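PDB 6DZD: purine nucleoside phosphorylase from Bacillus licheniformis, which probably catalyses the phosphorolysis of adenosine, inosine and S-methyl-5'-thioadenosine, and probably also deaminates adenosine. Local coordinates for residues D131-L144 against E171-A185. Numbering follows the deposited sequence.
Sequences DCVPVYFYDPVRSL and EGSNPADIRAVIGPA
Asp139 and Ser173 make the one direct side-chain hydrogen bond between 131-144 and 171-185. Ser173 OG donates to Asp139 OD2 at 2.7 Å, on the anti lone pair of that oxygen. The carboxylate reaches the serine because CG stands anti to the backbone N (chi1 -176°). OD1 takes Val141 N and Arg142 N from the same face of the carboxylate, as an Asx turn and an Asx motif. A water bridges Asp139 OD2, Asp177 OD2 and Asn174 N. With an alanine at Asp139, Ser173 OG would probably lose this acceptor, and Val141 N and Arg142 N the oxygen that fixes them. Val141 CG2 lies against the Asp177 carboxylate, and Pro140 CG sits over one face of the Arg179 guanidinium.

Strands 133-139 and 179-182, neighbours in a mixed sheet, run antiparallel, at 163°. Tyr136 pairs with Val181 and Tyr138 with Arg179, each through two backbone bonds. Gly183 N to Pro134 O, 2.9 Å, extends the pairing. Tyr136 CD1 meets Val181 CG1 at 3.8 Å, and Val181 O lies at the ring edge. Tyr136 OH bonds to Gly33 O of strand 30-35, in the other six-stranded sheet. On the opposite face, Phe137 and Ala180 pack on Leu233 of helix 225-236.

At the far end, Ala185 CB packs against Val133 CG2, and a second water links Asp131 N, Cys132 O and Pro184 O. Asp131 OD1 bonds to Thr250, near the zinc-binding Cys249. Back at the turn, Asp139 OD1 and Asp177 OD2 lie 4.7 Å apart; the bridging water and the donors round Asp139 probably ease this like-charge approach.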
loop_
_atom_site.group_PDB
_atom_site.type_symbol
_atom_site.label_atom_id
_atom_site.label_comp_id
_atom_site.label_asym_id
_atom_site.label_seq_id
_atom_site.Cartn_x
_atom_site.Cartn_y
_atom_site.Cartn_z
ATOM N N ASP A 131 8.853 -0.434 1.177
ATOM C CA ASP A 131 9.314 0.958 1.144
ATOM C C ASP A 131 8.317 1.887 0.440
ATOM O O ASP A 131 8.120 3.025 0.878
ATOM C CB ASP A 131 10.670 1.123 0.465
ATOM C CG ASP A 131 11.825 1.003 1.434
ATOM O OD1 ASP A 131 11.578 1.051 2.659
ATOM O OD2 ASP A 131 12.974 0.834 0.972
ATOM N N CYS A 132 7.718 1.443 -0.669
ATOM C CA CYS A 132 6.754 2.272 -1.395
ATOM C C CYS A 132 5.521 2.566 -0.529
ATOM O O CYS A 132 5.257 1.904 0.472
ATOM C CB CYS A 132 6.307 1.601 -2.702
ATOM S SG CYS A 132 7.577 0.860 -3.788
ATOM N N VAL A 133 4.751 3.564 -0.953
ATOM C CA VAL A 133 3.638 4.123 -0.184
ATOM C C VAL A 133 2.343 3.320 -0.321
ATOM O O VAL A 133 1.778 3.207 -1.419
ATOM C CB VAL A 133 3.405 5.589 -0.588
ATOM C CG1 VAL A 133 2.198 6.150 0.104
ATOM C CG2 VAL A 133 4.631 6.409 -0.308
ATOM N N PRO A 134 1.828 2.763 0.771
ATOM C CA PRO A 134 0.512 2.134 0.737
ATOM C C PRO A 134 -0.602 3.118 1.059
ATOM O O PRO A 134 -0.531 3.851 2.051
ATOM C CB PRO A 134 0.619 1.067 1.831
ATOM C CG PRO A 134 1.846 1.394 2.604
ATOM C CD PRO A 134 2.429 2.648 2.105
ATOM N N VAL A 135 -1.647 3.148 0.244
ATOM C CA VAL A 135 -2.792 4.012 0.503
ATOM C C VAL A 135 -4.042 3.158 0.693
ATOM O O VAL A 135 -4.249 2.163 -0.008
ATOM C CB VAL A 135 -2.990 5.045 -0.619
ATOM C CG1 VAL A 135 -3.977 6.100 -0.167
ATOM C CG2 VAL A 135 -1.647 5.693 -0.973
ATOM N N TYR A 136 -4.866 3.534 1.663
ATOM C CA TYR A 136 -6.134 2.869 1.909
ATOM C C TYR A 136 -7.276 3.834 1.622
ATOM O O TYR A 136 -7.149 5.045 1.796
ATOM C CB TYR A 136 -6.231 2.359 3.348
ATOM C CG TYR A 136 -5.147 1.399 3.778
ATOM C CD1 TYR A 136 -3.860 1.847 4.043
ATOM C CD2 TYR A 136 -5.411 0.045 3.951
ATOM C CE1 TYR A 136 -2.851 0.972 4.460
ATOM C CE2 TYR A 136 -4.413 -0.837 4.368
ATOM C CZ TYR A 136 -3.130 -0.360 4.623
ATOM O OH TYR A 136 -2.121 -1.190 5.039
ATOM N N PHE A 137 -8.394 3.292 1.172
ATOM C CA PHE A 137 -9.534 4.112 0.797
ATOM C C PHE A 137 -10.785 3.451 1.333
ATOM O O PHE A 137 -11.004 2.262 1.100
ATOM C CB PHE A 137 -9.657 4.258 -0.721
ATOM C CG PHE A 137 -8.461 4.862 -1.386
ATOM C CD1 PHE A 137 -7.347 4.080 -1.685
ATOM C CD2 PHE A 137 -8.466 6.199 -1.753
ATOM C CE1 PHE A 137 -6.253 4.634 -2.321
ATOM C CE2 PHE A 137 -7.399 6.767 -2.389
ATOM C CZ PHE A 137 -6.287 5.992 -2.678
ATOM N N TYR A 138 -11.635 4.228 1.988
ATOM C CA TYR A 138 -12.874 3.682 2.512
ATOM C C TYR A 138 -13.974 4.719 2.396
ATOM O O TYR A 138 -13.822 5.843 2.884
ATOM C CB TYR A 138 -12.691 3.242 3.961
ATOM C CG TYR A 138 -13.956 2.749 4.593
ATOM C CD1 TYR A 138 -14.902 2.025 3.859
ATOM C CD2 TYR A 138 -14.213 2.999 5.929
ATOM C CE1 TYR A 138 -16.062 1.574 4.455
ATOM C CE2 TYR A 138 -15.374 2.553 6.528
ATOM C CZ TYR A 138 -16.284 1.845 5.793
ATOM O OH TYR A 138 -17.410 1.407 6.414
ATOM N N ASP A 139 -15.066 4.346 1.727
ATOM C CA ASP A 139 -16.282 5.154 1.678
ATOM C C ASP A 139 -17.380 4.451 2.467
ATOM O O ASP A 139 -17.979 3.486 1.974
ATOM C CB ASP A 139 -16.720 5.387 0.230
ATOM C CG ASP A 139 -17.923 6.317 0.114
ATOM O OD1 ASP A 139 -18.650 6.520 1.107
ATOM O OD2 ASP A 139 -18.151 6.841 -0.994
ATOM N N PRO A 140 -17.708 4.904 3.671
ATOM C CA PRO A 140 -18.740 4.206 4.446
ATOM C C PRO A 140 -20.130 4.403 3.903
ATOM O O PRO A 140 -21.014 3.612 4.237
ATOM C CB PRO A 140 -18.594 4.798 5.848
ATOM C CG PRO A 140 -17.896 6.101 5.664
ATOM C CD PRO A 140 -17.179 6.094 4.355
ATOM N N VAL A 141 -20.355 5.434 3.088
ATOM C CA VAL A 141 -21.664 5.649 2.471
ATOM C C VAL A 141 -21.894 4.643 1.348
ATOM O O VAL A 141 -22.929 3.966 1.306
ATOM C CB VAL A 141 -21.789 7.097 1.971
ATOM C CG1 VAL A 141 -23.125 7.298 1.328
ATOM C CG2 VAL A 141 -21.608 8.051 3.111
ATOM N N ARG A 142 -20.955 4.567 0.392
ATOM C CA ARG A 142 -21.053 3.653 -0.747
ATOM C C ARG A 142 -20.565 2.242 -0.422
ATOM O O ARG A 142 -20.791 1.324 -1.228
ATOM C CB ARG A 142 -20.250 4.188 -1.948
ATOM C CG ARG A 142 -20.710 5.527 -2.539
ATOM C CD ARG A 142 -21.957 5.401 -3.388
ATOM N NE ARG A 142 -23.162 5.408 -2.565
ATOM C CZ ARG A 142 -24.060 4.428 -2.559
ATOM N NH1 ARG A 142 -23.871 3.378 -3.347
ATOM N NH2 ARG A 142 -25.137 4.485 -1.766
ATOM N N SER A 143 -19.918 2.061 0.737
ATOM C CA SER A 143 -19.345 0.783 1.175
ATOM C C SER A 143 -18.318 0.272 0.169
ATOM O O SER A 143 -18.414 -0.847 -0.356
ATOM C CB SER A 143 -20.430 -0.257 1.439
ATOM O OG SER A 143 -20.990 0.015 2.704
ATOM N N LEU A 144 -17.325 1.123 -0.078
ATOM C CA LEU A 144 -16.211 0.825 -0.954
ATOM C C LEU A 144 -14.933 0.775 -0.135
ATOM O O LEU A 144 -14.692 1.632 0.725
ATOM C CB LEU A 144 -16.057 1.876 -2.049
ATOM C CG LEU A 144 -17.097 1.904 -3.168
ATOM C CD1 LEU A 144 -16.937 3.196 -3.979
ATOM C CD2 LEU A 144 -16.982 0.674 -4.060
ATOM N N GLU A 171 -18.422 5.351 -9.440
ATOM C CA GLU A 171 -19.170 4.774 -8.332
ATOM C C GLU A 171 -20.117 5.743 -7.647
ATOM O O GLU A 171 -20.896 5.305 -6.796
ATOM C CB GLU A 171 -18.207 4.211 -7.273
ATOM C CG GLU A 171 -17.119 3.318 -7.846
ATOM C CD GLU A 171 -17.662 2.019 -8.438
ATOM O OE1 GLU A 171 -17.161 1.566 -9.486
ATOM O OE2 GLU A 171 -18.583 1.445 -7.836
ATOM N N GLY A 172 -20.111 7.024 -8.021
ATOM C CA GLY A 172 -21.002 7.971 -7.386
ATOM C C GLY A 172 -20.619 8.360 -5.982
ATOM O O GLY A 172 -21.481 8.797 -5.213
ATOM N N SER A 173 -19.345 8.238 -5.624
ATOM C CA SER A 173 -18.936 8.680 -4.301
ATOM C C SER A 173 -19.014 10.200 -4.206
ATOM O O SER A 173 -18.788 10.932 -5.177
ATOM C CB SER A 173 -17.504 8.224 -3.957
ATOM O OG SER A 173 -17.420 6.831 -3.638
ATOM N N ASN A 174 -19.384 10.665 -3.030
ATOM C CA ASN A 174 -19.108 12.032 -2.639
ATOM C C ASN A 174 -17.711 12.059 -2.034
ATOM O O ASN A 174 -17.446 11.293 -1.092
ATOM C CB ASN A 174 -20.141 12.515 -1.637
ATOM C CG ASN A 174 -19.907 13.937 -1.165
ATOM O OD1 ASN A 174 -18.858 14.547 -1.412
ATOM N ND2 ASN A 174 -20.891 14.467 -0.440
ATOM N N PRO A 175 -16.776 12.855 -2.573
ATOM C CA PRO A 175 -15.407 12.850 -2.021
ATOM C C PRO A 175 -15.331 13.228 -0.552
ATOM O O PRO A 175 -14.371 12.831 0.114
ATOM C CB PRO A 175 -14.671 13.868 -2.898
ATOM C CG PRO A 175 -15.739 14.657 -3.525
ATOM C CD PRO A 175 -16.879 13.741 -3.734
ATOM N N ALA A 176 -16.294 13.994 -0.031
ATOM C CA ALA A 176 -16.327 14.294 1.397
ATOM C C ALA A 176 -16.540 13.045 2.252
ATOM O O ALA A 176 -16.160 13.037 3.421
ATOM C CB ALA A 176 -17.415 15.332 1.686
ATOM N N ASP A 177 -17.145 11.996 1.699
ATOM C CA ASP A 177 -17.397 10.762 2.431
ATOM C C ASP A 177 -16.190 9.838 2.474
ATOM O O ASP A 177 -16.212 8.866 3.237
ATOM C CB ASP A 177 -18.562 9.987 1.811
ATOM C CG ASP A 177 -19.895 10.668 2.016
ATOM O OD1 ASP A 177 -20.142 11.152 3.133
ATOM O OD2 ASP A 177 -20.711 10.701 1.078
ATOM N N ILE A 178 -15.164 10.084 1.665
ATOM C CA ILE A 178 -14.075 9.121 1.527
ATOM C C ILE A 178 -13.080 9.306 2.668
ATOM O O ILE A 178 -12.696 10.431 3.010
ATOM C CB ILE A 178 -13.390 9.260 0.157
ATOM C CG1 ILE A 178 -14.375 8.965 -0.982
ATOM C CG2 ILE A 178 -12.182 8.341 0.057
ATOM C CD1 ILE A 178 -13.869 9.402 -2.342
ATOM N N ARG A 179 -12.674 8.194 3.268
ATOM C CA ARG A 179 -11.602 8.156 4.239
ATOM C C ARG A 179 -10.387 7.504 3.598
ATOM O O ARG A 179 -10.519 6.669 2.700
ATOM C CB ARG A 179 -12.026 7.389 5.491
ATOM C CG ARG A 179 -12.751 8.241 6.513
ATOM C CD ARG A 179 -14.272 8.259 6.295
ATOM N NE ARG A 179 -14.954 9.028 7.342
ATOM C CZ ARG A 179 -16.001 9.829 7.145
ATOM N NH1 ARG A 179 -16.539 10.481 8.173
ATOM N NH2 ARG A 179 -16.509 9.984 5.923
ATOM N N ALA A 180 -9.201 7.911 4.055
ATOM C CA ALA A 180 -7.948 7.416 3.510
ATOM C C ALA A 180 -6.919 7.239 4.614
ATOM O O ALA A 180 -6.878 8.015 5.574
ATOM C CB ALA A 180 -7.408 8.364 2.442
ATOM N N VAL A 181 -6.094 6.212 4.478
ATOM C CA VAL A 181 -4.974 5.990 5.373
ATOM C C VAL A 181 -3.721 5.759 4.533
ATOM O O VAL A 181 -3.765 5.061 3.512
ATOM C CB VAL A 181 -5.233 4.806 6.332
ATOM C CG1 VAL A 181 -3.904 4.270 6.931
ATOM C CG2 VAL A 181 -6.230 5.203 7.440
ATOM N N ILE A 182 -2.614 6.388 4.942
ATOM C CA ILE A 182 -1.292 6.186 4.346
ATOM C C ILE A 182 -0.449 5.396 5.346
ATOM O O ILE A 182 -0.258 5.829 6.491
ATOM C CB ILE A 182 -0.629 7.524 3.965
ATOM C CG1 ILE A 182 -1.442 8.221 2.874
ATOM C CG2 ILE A 182 0.782 7.319 3.486
ATOM C CD1 ILE A 182 -0.938 9.603 2.490
ATOM N N GLY A 183 0.040 4.229 4.917
ATOM C CA GLY A 183 0.685 3.278 5.794
ATOM C C GLY A 183 2.191 3.446 5.879
ATOM O O GLY A 183 2.767 4.425 5.384
ATOM N N PRO A 184 2.854 2.481 6.518
ATOM C CA PRO A 184 4.318 2.521 6.621
ATOM C C PRO A 184 4.971 2.507 5.248
ATOM O O PRO A 184 4.669 1.665 4.400
ATOM C CB PRO A 184 4.658 1.254 7.418
ATOM C CG PRO A 184 3.452 0.968 8.183
ATOM C CD PRO A 184 2.283 1.390 7.318
ATOM N N ALA A 185 5.826 3.499 5.028
ATOM C CA ALA A 185 6.640 3.608 3.838
ATOM C C ALA A 185 7.928 4.319 4.233
ATOM O O ALA A 185 8.067 4.820 5.362
ATOM C CB ALA A 185 5.896 4.341 2.727
HETATM O O HOH W 1 6.283 0.141 2.375
HETATM O O HOH W 2 -20.505 8.838 -0.960
#